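Local coordinates for putative cytoplasmic protein (Salmonella typhimurium, PDB 2GK3), which is of unknown function but assembles into a hexamer and belongs to a putative glutamine amidotransferase family of the class I glutaminase type, at residues Y38-T43 and I56-A61; E74-D79 and K112-N117; Q94-T97 and I103-N106. One frame throughout, in Å; residues are numbered along the deposited sequence.

From the N terminus, contact 1 closes first: it joins the end of strand 31-40 to the end of strand 55-59, bridging the segment that holds helix 43-51. Contact 2 opens only afterwards, fastening the turn behind helix 72-75 to the last turns of helix 107-116, and contact 3 lies within the span it encloses, a short return from helix 95-98 to the approach of helix 107-116. Contacts 1 and 2 are in series yet touch, through a probable hydrogen bond between Y78 and D57. Contact 3 stays apart from both; its closest atoms lie about 7 Å from those of contact 2 and about 8 Å from those of contact 1.

Contact 1 (Y38-T43 and I56-A61); sequences YEEGAT and IDYMPA
Y38 meets P60 through its phenol oxygen: OH lies 3.8 Å from P60 CB, and the tyrosine crosses the pyrrolidine ring at about a right angle. With CG anti to the backbone N (chi1 -177°), the ring carries its hydroxyl farther toward 56-61 than the direction of its CB would suggest. That hydroxyl donates to the carboxylate of E40, two residues on, over 2.6 Å from Y38 OH to E40 OE1, and uses the anti lone pair of the acceptor, the one turned away from OE2. Further back, a neighbouring subunit reaches Y38: Q65 of that copy is bonded to Y38 N, N95 of that copy makes a weak bond to Y38 O, and H62 of that copy meets the ring.

E40 comes next, its chain extended beyond CG. The carboxylate arrives at the edge of the Y58 ring and not over a face; both oxygens and CD lie 3.6 Å from Y58 CE2, so the group turns its flat side to the ring edge, the two planes 83° apart, and the bond from Y38 helps to fix its rotation. Negative charge beside the slightly positive aromatic hydrogens is probably mildly favourable. P60 CG approaches OE1, while P60 N sits over the centre of the Y58 ring.

Past G41, the link is made by water: one molecule accepts from A42 N at 3.1 Å and donates to Y58 OH at 2.8 Å. The same phenol oxygen is also bonded to G17 O, on strand 12-28. Since strand 12-28 pairs with both 31-40 and 55-59, the contact is typical of side chains meeting across an intervening strand, here at the strand ends of what is probably a glutaminase-like alpha/beta fold.

Contact 2 (E74-D79 and K112-N117); sequences ELNRYD and KEYVKN
A type I beta turn, L75 to Y78, packed against the C-terminal end of a helix is the setting here: the turn overlaps the end of the short, weakly bonded helix 72-75 and leads into strand 80-84, and the partner is helix 107-116. One ring carries nearly all of the contact. Y114 projects from its helix toward the turn, with CG anti to its backbone N (chi1 155°), and lies along the carbonyls of the opposing backbone.

L75 O approaches obliquely, 3.3 Å from Y114 CE1, while the same carbonyl closes the turn by accepting Y78 N at 3.0 Å. Y78 O lies in the plane of the Y114 ring, at its edge, also 3.3 Å from CE1, and is bonded in addition to R255. This in-plane approach probably sets the partial negative charge of Y78 O beside an aromatic C-H. Apolar packing adds to it, since L75 CB reaches Y114 CD1 at 4.0 Å, and L75 and Y114 both rest on I81 of strand 80-84. At the far end of the ring, Y114 OH passes beside the D79 carbonyl and is bonded to G120 O, at the start of the next strand.

N76 begins with its CB turned from the helix, but its amide swings back, and it runs past Y114 in the opposite direction with amide and ring planes 24° apart. Its OD1 accepts from a water, 2.8 Å away, that also donates to Y114 O at 2.7 Å, so the helix backbone and the turn share one solvent molecule.

Such a tyrosine, set between the turn before one strand and the start of the next, illustrates how a helix is seated against a parallel beta sheet in an alpha/beta fold.

Contact 3 (Q94-T97 and I103-N106); sequences QNET and IKPN
K104 reaches across to E96 and forms a salt bridge that closes the short loop between helix 95-98 and helix 107-116, where the lysine lies against the first turn of the earlier helix. Its chain is extended from the backbone at first, with CG anti to the backbone N (chi1 -178°), then bends at the next bond (chi2 92°), and this bend carries the amine toward the start of the helix.

Three side chains receive it in turn. T97 is met first and obliquely: its OG1 lies 3.7 Å from K104 CB, beside the aliphatic root of the lysine. E96 crosses the lysine at about a right angle and presents its carboxylate to the tip. K104 NZ donates to E96 OE2 over 3.2 Å, coming from above the carboxylate plane, 59° out of it. A second carboxylate, that of E70, also forms a salt bridge with K104 NZ, and two acids around one amine should favour its charged state.

Q94, in the N-cap position of helix 95-98, likewise crosses the lysine nearly perpendicularly. Its OE1 is 3.1 Å from K104 CE, the methylene next to the ammonium, so the amide oxygen faces a carbon that is probably polarised by the charge. The other end of that amide, NE2, is bonded to F91 O.

The loop also meets another chain: N106 ND2 is bonded to E163 of a further neighbouring subunit, not the one that meets Y38, while N106 OD1 caps L108 N and E109 N at the start of helix 107-116. Between the two segments, one water accepts from Q94 NE2 at 3.1 Å and donates to P105 O at 2.6 Å.

Contact 1 (Y38-T43 and I56-A61)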
loop_
_atom_site.group_PDB
_atom_site.type_symbol
_atom_site.label_atom_id
_atom_site.label_comp_id
_atom_site.label_asym_id
_atom_site.label_seq_id
_atom_site.Cartn_x
_atom_site.Cartn_y
_atom_site.Cartn_z
ATOM N N TYR E 38 -0.441 -2.630 -15.294
ATOM C CA TYR E 38 0.798 -2.993 -15.983
ATOM C C TYR E 38 1.093 -2.058 -17.186
ATOM O O TYR E 38 0.176 -1.643 -17.897
ATOM C CB TYR E 38 0.742 -4.451 -16.425
ATOM C CG TYR E 38 2.004 -4.939 -17.087
ATOM C CD1 TYR E 38 3.185 -5.099 -16.350
ATOM C CD2 TYR E 38 2.023 -5.259 -18.439
ATOM C CE1 TYR E 38 4.361 -5.554 -16.947
ATOM C CE2 TYR E 38 3.200 -5.714 -19.057
ATOM C CZ TYR E 38 4.363 -5.851 -18.306
ATOM O OH TYR E 38 5.525 -6.297 -18.890
ATOM N N GLU E 39 2.366 -1.711 -17.387
ATOM C CA GLU E 39 2.807 -0.978 -18.582
ATOM C C GLU E 39 4.199 -1.429 -18.936
ATOM O O GLU E 39 4.953 -1.905 -18.081
ATOM C CB GLU E 39 2.839 0.555 -18.401
ATOM C CG GLU E 39 1.714 1.191 -17.577
ATOM C CD GLU E 39 1.781 2.713 -17.584
ATOM O OE1 GLU E 39 1.378 3.301 -18.611
ATOM O OE2 GLU E 39 2.232 3.328 -16.577
ATOM N N GLU E 40 4.534 -1.290 -20.213
ATOM C CA GLU E 40 5.893 -1.458 -20.681
ATOM C C GLU E 40 6.360 -0.126 -21.238
ATOM O O GLU E 40 5.603 0.557 -21.920
ATOM C CB GLU E 40 5.960 -2.566 -21.708
ATOM C CG GLU E 40 5.708 -3.895 -21.053
ATOM C CD GLU E 40 5.773 -5.066 -21.993
ATOM O OE1 GLU E 40 5.814 -6.198 -21.482
ATOM O OE2 GLU E 40 5.794 -4.863 -23.226
ATOM N N GLY E 41 7.604 0.241 -20.928
ATOM C CA GLY E 41 8.073 1.603 -21.105
ATOM C C GLY E 41 8.854 1.919 -22.358
ATOM O O GLY E 41 8.997 3.096 -22.702
ATOM N N ALA E 42 9.355 0.879 -23.030
ATOM C CA ALA E 42 10.229 1.039 -24.204
ATOM C C ALA E 42 9.683 0.445 -25.520
ATOM O O ALA E 42 10.451 0.093 -26.418
ATOM C CB ALA E 42 11.640 0.510 -23.905
ATOM N N THR E 43 8.366 0.363 -25.646
ATOM C CA THR E 43 7.728 -0.160 -26.862
ATOM C C THR E 43 8.257 0.532 -28.132
ATOM O O THR E 43 8.624 -0.136 -29.107
ATOM C CB THR E 43 6.175 -0.094 -26.725
ATOM O OG1 THR E 43 5.788 -0.821 -25.542
ATOM C CG2 THR E 43 5.453 -0.719 -27.932
ATOM N N ILE E 56 15.837 -8.857 -31.319
ATOM C CA ILE E 56 15.662 -8.581 -29.869
ATOM C C ILE E 56 14.911 -9.679 -29.095
ATOM O O ILE E 56 13.866 -10.142 -29.545
ATOM C CB ILE E 56 14.895 -7.257 -29.628
ATOM C CG1 ILE E 56 15.667 -6.039 -30.140
ATOM C CG2 ILE E 56 14.552 -7.094 -28.143
ATOM C CD1 ILE E 56 16.548 -5.361 -29.089
ATOM N N ASP E 57 15.448 -10.094 -27.944
ATOM C CA ASP E 57 14.653 -10.756 -26.917
ATOM C C ASP E 57 14.317 -9.753 -25.816
ATOM O O ASP E 57 15.206 -9.118 -25.246
ATOM C CB ASP E 57 15.404 -11.934 -26.308
ATOM C CG ASP E 57 15.466 -13.132 -27.238
ATOM O OD1 ASP E 57 14.924 -13.069 -28.368
ATOM O OD2 ASP E 57 16.085 -14.138 -26.841
ATOM N N TYR E 58 13.035 -9.609 -25.531
ATOM C CA TYR E 58 12.594 -8.718 -24.485
ATOM C C TYR E 58 12.327 -9.474 -23.186
ATOM O O TYR E 58 11.555 -10.439 -23.149
ATOM C CB TYR E 58 11.352 -7.943 -24.905
ATOM C CG TYR E 58 10.917 -6.949 -23.865
ATOM C CD1 TYR E 58 11.847 -6.109 -23.247
ATOM C CD2 TYR E 58 9.587 -6.828 -23.505
ATOM C CE1 TYR E 58 11.462 -5.196 -22.282
ATOM C CE2 TYR E 58 9.191 -5.899 -22.550
ATOM C CZ TYR E 58 10.143 -5.090 -21.939
ATOM O OH TYR E 58 9.761 -4.178 -20.979
HETATM N N MSE E 59 12.978 -9.021 -22.121
HETATM C CA MSE E 59 12.809 -9.627 -20.821
HETATM C C MSE E 59 12.373 -8.564 -19.818
HETATM O O MSE E 59 13.213 -7.858 -19.247
HETATM C CB MSE E 59 14.096 -10.315 -20.386
HETATM C CG MSE E 59 13.959 -11.100 -19.092
HETATM SE SE MSE E 59 15.623 -11.916 -18.506
HETATM C CE MSE E 59 15.779 -13.312 -19.860
ATOM N N PRO E 60 11.046 -8.437 -19.605
ATOM C CA PRO E 60 10.554 -7.507 -18.589
ATOM C C PRO E 60 11.113 -7.873 -17.212
ATOM O O PRO E 60 11.497 -9.021 -16.990
ATOM C CB PRO E 60 9.042 -7.709 -18.611
ATOM C CG PRO E 60 8.734 -8.433 -19.895
ATOM C CD PRO E 60 9.959 -9.163 -20.297
ATOM N N ALA E 61 11.151 -6.902 -16.303
ATOM C CA ALA E 61 11.592 -7.130 -14.922
ATOM C C ALA E 61 11.024 -8.393 -14.249
ATOM O O ALA E 61 11.783 -9.160 -13.647
ATOM C CB ALA E 61 11.310 -5.905 -14.072
HETATM O O HOH W 1 8.979 -2.149 -22.762
#

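Contact 2 (E74-D79 and K112-N117)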
loop_
_atom_site.group_PDB
_atom_site.type_symbol
_atom_site.label_atom_id
_atom_site.label_comp_id
_atom_site.label_asym_id
_atom_site.label_seq_id
_atom_site.Cartn_x
_atom_site.Cartn_y
_atom_site.Cartn_z
ATOM N N GLU E 74 23.970 -19.697 -22.222
ATOM C CA GLU E 74 22.689 -19.164 -22.638
ATOM C C GLU E 74 22.763 -17.646 -22.851
ATOM O O GLU E 74 22.105 -17.103 -23.754
ATOM C CB GLU E 74 21.640 -19.539 -21.582
ATOM C CG GLU E 74 20.183 -19.372 -22.008
ATOM C CD GLU E 74 19.194 -20.012 -21.011
ATOM O OE1 GLU E 74 19.594 -20.941 -20.240
ATOM O OE2 GLU E 74 18.011 -19.569 -21.002
ATOM N N LEU E 75 23.560 -16.969 -22.019
ATOM C CA LEU E 75 23.841 -15.542 -22.197
ATOM C C LEU E 75 24.778 -15.305 -23.378
ATOM O O LEU E 75 24.671 -14.290 -24.066
ATOM C CB LEU E 75 24.431 -14.922 -20.925
ATOM C CG LEU E 75 23.507 -14.805 -19.718
ATOM C CD1 LEU E 75 24.257 -14.153 -18.575
ATOM C CD2 LEU E 75 22.252 -14.013 -20.054
ATOM N N ASN E 76 25.676 -16.260 -23.613
ATOM C CA ASN E 76 26.712 -16.131 -24.636
ATOM C C ASN E 76 26.191 -16.019 -26.059
ATOM O O ASN E 76 26.929 -15.612 -26.958
ATOM C CB ASN E 76 27.739 -17.270 -24.522
ATOM C CG ASN E 76 28.735 -17.058 -23.378
ATOM O OD1 ASN E 76 28.833 -15.962 -22.828
ATOM N ND2 ASN E 76 29.466 -18.112 -23.010
ATOM N N ARG E 77 24.923 -16.371 -26.263
ATOM C CA ARG E 77 24.266 -16.237 -27.564
ATOM C C ARG E 77 24.065 -14.774 -27.977
ATOM O O ARG E 77 24.030 -14.449 -29.168
ATOM C CB ARG E 77 22.935 -17.013 -27.592
ATOM C CG ARG E 77 21.752 -16.301 -26.953
ATOM C CD ARG E 77 20.397 -16.951 -27.301
ATOM N NE ARG E 77 20.267 -18.305 -26.746
ATOM C CZ ARG E 77 19.734 -18.595 -25.556
ATOM N NH1 ARG E 77 19.255 -17.628 -24.767
ATOM N NH2 ARG E 77 19.674 -19.867 -25.157
ATOM N N TYR E 78 23.939 -13.895 -26.987
ATOM C CA TYR E 78 23.697 -12.477 -27.235
ATOM C C TYR E 78 24.975 -11.710 -27.537
ATOM O O TYR E 78 26.021 -11.972 -26.938
ATOM C CB TYR E 78 22.958 -11.865 -26.053
ATOM C CG TYR E 78 21.616 -12.508 -25.822
ATOM C CD1 TYR E 78 20.523 -12.188 -26.636
ATOM C CD2 TYR E 78 21.426 -13.447 -24.791
ATOM C CE1 TYR E 78 19.283 -12.777 -26.429
ATOM C CE2 TYR E 78 20.173 -14.051 -24.581
ATOM C CZ TYR E 78 19.122 -13.709 -25.407
ATOM O OH TYR E 78 17.880 -14.270 -25.218
ATOM N N ASP E 79 24.882 -10.772 -28.481
ATOM C CA ASP E 79 25.988 -9.876 -28.788
ATOM C C ASP E 79 26.086 -8.689 -27.802
ATOM O O ASP E 79 27.196 -8.263 -27.461
ATOM C CB ASP E 79 25.876 -9.365 -30.222
ATOM C CG ASP E 79 25.887 -10.491 -31.250
ATOM O OD1 ASP E 79 26.778 -11.350 -31.172
ATOM O OD2 ASP E 79 25.000 -10.502 -32.139
ATOM N N LYS E 112 28.583 -10.200 -15.645
ATOM C CA LYS E 112 29.998 -9.837 -15.590
ATOM C C LYS E 112 30.877 -10.781 -16.440
ATOM O O LYS E 112 31.658 -10.317 -17.277
ATOM C CB LYS E 112 30.489 -9.812 -14.130
ATOM C CG LYS E 112 31.981 -9.510 -13.972
ATOM C CD LYS E 112 32.320 -9.026 -12.577
ATOM C CE LYS E 112 32.623 -10.185 -11.689
ATOM N NZ LYS E 112 32.911 -9.776 -10.306
ATOM N N GLU E 113 30.748 -12.090 -16.217
ATOM C CA GLU E 113 31.478 -13.096 -17.007
ATOM C C GLU E 113 31.175 -13.048 -18.513
ATOM O O GLU E 113 32.070 -13.205 -19.350
ATOM C CB GLU E 113 31.232 -14.501 -16.445
ATOM C CG GLU E 113 31.721 -14.650 -14.990
ATOM C CD GLU E 113 33.225 -14.295 -14.796
ATOM O OE1 GLU E 113 33.542 -13.379 -13.985
ATOM O OE2 GLU E 113 34.085 -14.929 -15.455
ATOM N N TYR E 114 29.913 -12.805 -18.845
ATOM C CA TYR E 114 29.497 -12.623 -20.214
ATOM C C TYR E 114 30.259 -11.435 -20.837
ATOM O O TYR E 114 30.751 -11.532 -21.972
ATOM C CB TYR E 114 27.972 -12.454 -20.259
ATOM C CG TYR E 114 27.450 -11.686 -21.450
ATOM C CD1 TYR E 114 27.024 -12.348 -22.605
ATOM C CD2 TYR E 114 27.381 -10.285 -21.423
ATOM C CE1 TYR E 114 26.543 -11.626 -23.712
ATOM C CE2 TYR E 114 26.911 -9.555 -22.518
ATOM C CZ TYR E 114 26.492 -10.228 -23.651
ATOM O OH TYR E 114 26.036 -9.501 -24.722
ATOM N N VAL E 115 30.387 -10.327 -20.094
ATOM C CA VAL E 115 31.198 -9.196 -20.578
ATOM C C VAL E 115 32.701 -9.553 -20.657
ATOM O O VAL E 115 33.334 -9.296 -21.682
ATOM C CB VAL E 115 30.942 -7.839 -19.818
ATOM C CG1 VAL E 115 31.684 -6.681 -20.510
ATOM C CG2 VAL E 115 29.453 -7.493 -19.764
ATOM N N LYS E 116 33.257 -10.161 -19.608
ATOM C CA LYS E 116 34.683 -10.558 -19.602
ATOM C C LYS E 116 35.047 -11.322 -20.859
ATOM O O LYS E 116 36.149 -11.163 -21.407
ATOM C CB LYS E 116 35.029 -11.449 -18.401
ATOM C CG LYS E 116 35.160 -10.706 -17.078
ATOM C CD LYS E 116 35.552 -11.654 -15.914
ATOM C CE LYS E 116 35.704 -10.853 -14.590
ATOM N NZ LYS E 116 35.910 -11.724 -13.384
ATOM N N ASN E 117 34.108 -12.165 -21.294
ATOM C CA ASN E 117 34.325 -13.066 -22.401
ATOM C C ASN E 117 33.857 -12.529 -23.746
ATOM O O ASN E 117 33.750 -13.297 -24.699
ATOM C CB ASN E 117 33.701 -14.431 -22.107
ATOM C CG ASN E 117 34.403 -15.157 -20.957
ATOM O OD1 ASN E 117 33.767 -15.541 -19.978
ATOM N ND2 ASN E 117 35.719 -15.332 -21.067
HETATM O O HOH W 2 30.334 -13.732 -23.462
#

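Contact 3 (Q94-T97 and I103-N106)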
loop_
_atom_site.group_PDB
_atom_site.type_symbol
_atom_site.label_atom_id
_atom_site.label_comp_id
_atom_site.label_asym_id
_atom_site.label_seq_id
_atom_site.Cartn_x
_atom_site.Cartn_y
_atom_site.Cartn_z
ATOM N N GLN E 94 16.133 -12.799 -6.962
ATOM C CA GLN E 94 15.128 -13.579 -7.671
ATOM C C GLN E 94 14.269 -14.378 -6.668
ATOM O O GLN E 94 14.679 -14.639 -5.529
ATOM C CB GLN E 94 15.788 -14.507 -8.688
ATOM C CG GLN E 94 16.556 -13.788 -9.795
ATOM C CD GLN E 94 17.519 -14.715 -10.568
ATOM O OE1 GLN E 94 17.190 -15.870 -10.861
ATOM N NE2 GLN E 94 18.697 -14.207 -10.904
ATOM N N ASN E 95 13.063 -14.716 -7.093
ATOM C CA ASN E 95 12.059 -15.379 -6.271
ATOM C C ASN E 95 12.523 -16.648 -5.530
ATOM O O ASN E 95 12.182 -16.841 -4.361
ATOM C CB ASN E 95 10.819 -15.649 -7.136
ATOM C CG ASN E 95 10.035 -14.400 -7.412
ATOM O OD1 ASN E 95 10.436 -13.302 -7.005
ATOM N ND2 ASN E 95 8.900 -14.546 -8.080
ATOM N N GLU E 96 13.317 -17.485 -6.198
ATOM C CA GLU E 96 13.870 -18.696 -5.580
ATOM C C GLU E 96 14.863 -18.373 -4.452
ATOM O O GLU E 96 14.981 -19.113 -3.477
ATOM C CB GLU E 96 14.527 -19.603 -6.630
ATOM C CG GLU E 96 13.553 -20.435 -7.449
ATOM C CD GLU E 96 14.236 -21.137 -8.630
ATOM O OE1 GLU E 96 15.098 -22.024 -8.400
ATOM O OE2 GLU E 96 13.918 -20.794 -9.798
ATOM N N THR E 97 15.563 -17.254 -4.588
ATOM C CA THR E 97 16.471 -16.792 -3.558
ATOM C C THR E 97 15.707 -16.222 -2.373
ATOM O O THR E 97 15.933 -16.612 -1.230
ATOM C CB THR E 97 17.419 -15.703 -4.135
ATOM O OG1 THR E 97 18.258 -16.288 -5.132
ATOM C CG2 THR E 97 18.264 -15.049 -3.047
ATOM N N ILE E 103 19.847 -21.907 -3.155
ATOM C CA ILE E 103 21.076 -21.298 -3.640
ATOM C C ILE E 103 20.930 -21.266 -5.151
ATOM O O ILE E 103 20.313 -22.140 -5.740
ATOM C CB ILE E 103 22.310 -22.118 -3.256
ATOM C CG1 ILE E 103 22.532 -22.070 -1.748
ATOM C CG2 ILE E 103 23.542 -21.587 -3.956
ATOM C CD1 ILE E 103 21.547 -22.919 -0.946
ATOM N N LYS E 104 21.510 -20.265 -5.779
ATOM C CA LYS E 104 21.134 -19.915 -7.125
ATOM C C LYS E 104 22.334 -19.152 -7.696
ATOM O O LYS E 104 23.013 -18.444 -6.956
ATOM C CB LYS E 104 19.879 -19.024 -7.006
ATOM C CG LYS E 104 19.219 -18.544 -8.270
ATOM C CD LYS E 104 18.100 -19.482 -8.745
ATOM C CE LYS E 104 17.375 -18.811 -9.900
ATOM N NZ LYS E 104 16.703 -19.736 -10.861
ATOM N N PRO E 105 22.616 -19.295 -9.003
ATOM C CA PRO E 105 23.756 -18.533 -9.517
ATOM C C PRO E 105 23.473 -17.027 -9.522
ATOM O O PRO E 105 22.331 -16.612 -9.702
ATOM C CB PRO E 105 23.936 -19.066 -10.950
ATOM C CG PRO E 105 23.069 -20.285 -11.032
ATOM C CD PRO E 105 21.951 -20.061 -10.068
ATOM N N ASN E 106 24.518 -16.230 -9.304
ATOM C CA ASN E 106 24.409 -14.777 -9.182
ATOM C C ASN E 106 24.291 -14.112 -10.555
ATOM O O ASN E 106 25.224 -14.156 -11.360
ATOM C CB ASN E 106 25.617 -14.258 -8.402
ATOM C CG ASN E 106 25.517 -12.784 -8.053
ATOM O OD1 ASN E 106 25.155 -11.954 -8.890
ATOM N ND2 ASN E 106 25.868 -12.449 -6.824
HETATM O O HOH W 3 21.000 -16.028 -11.910
#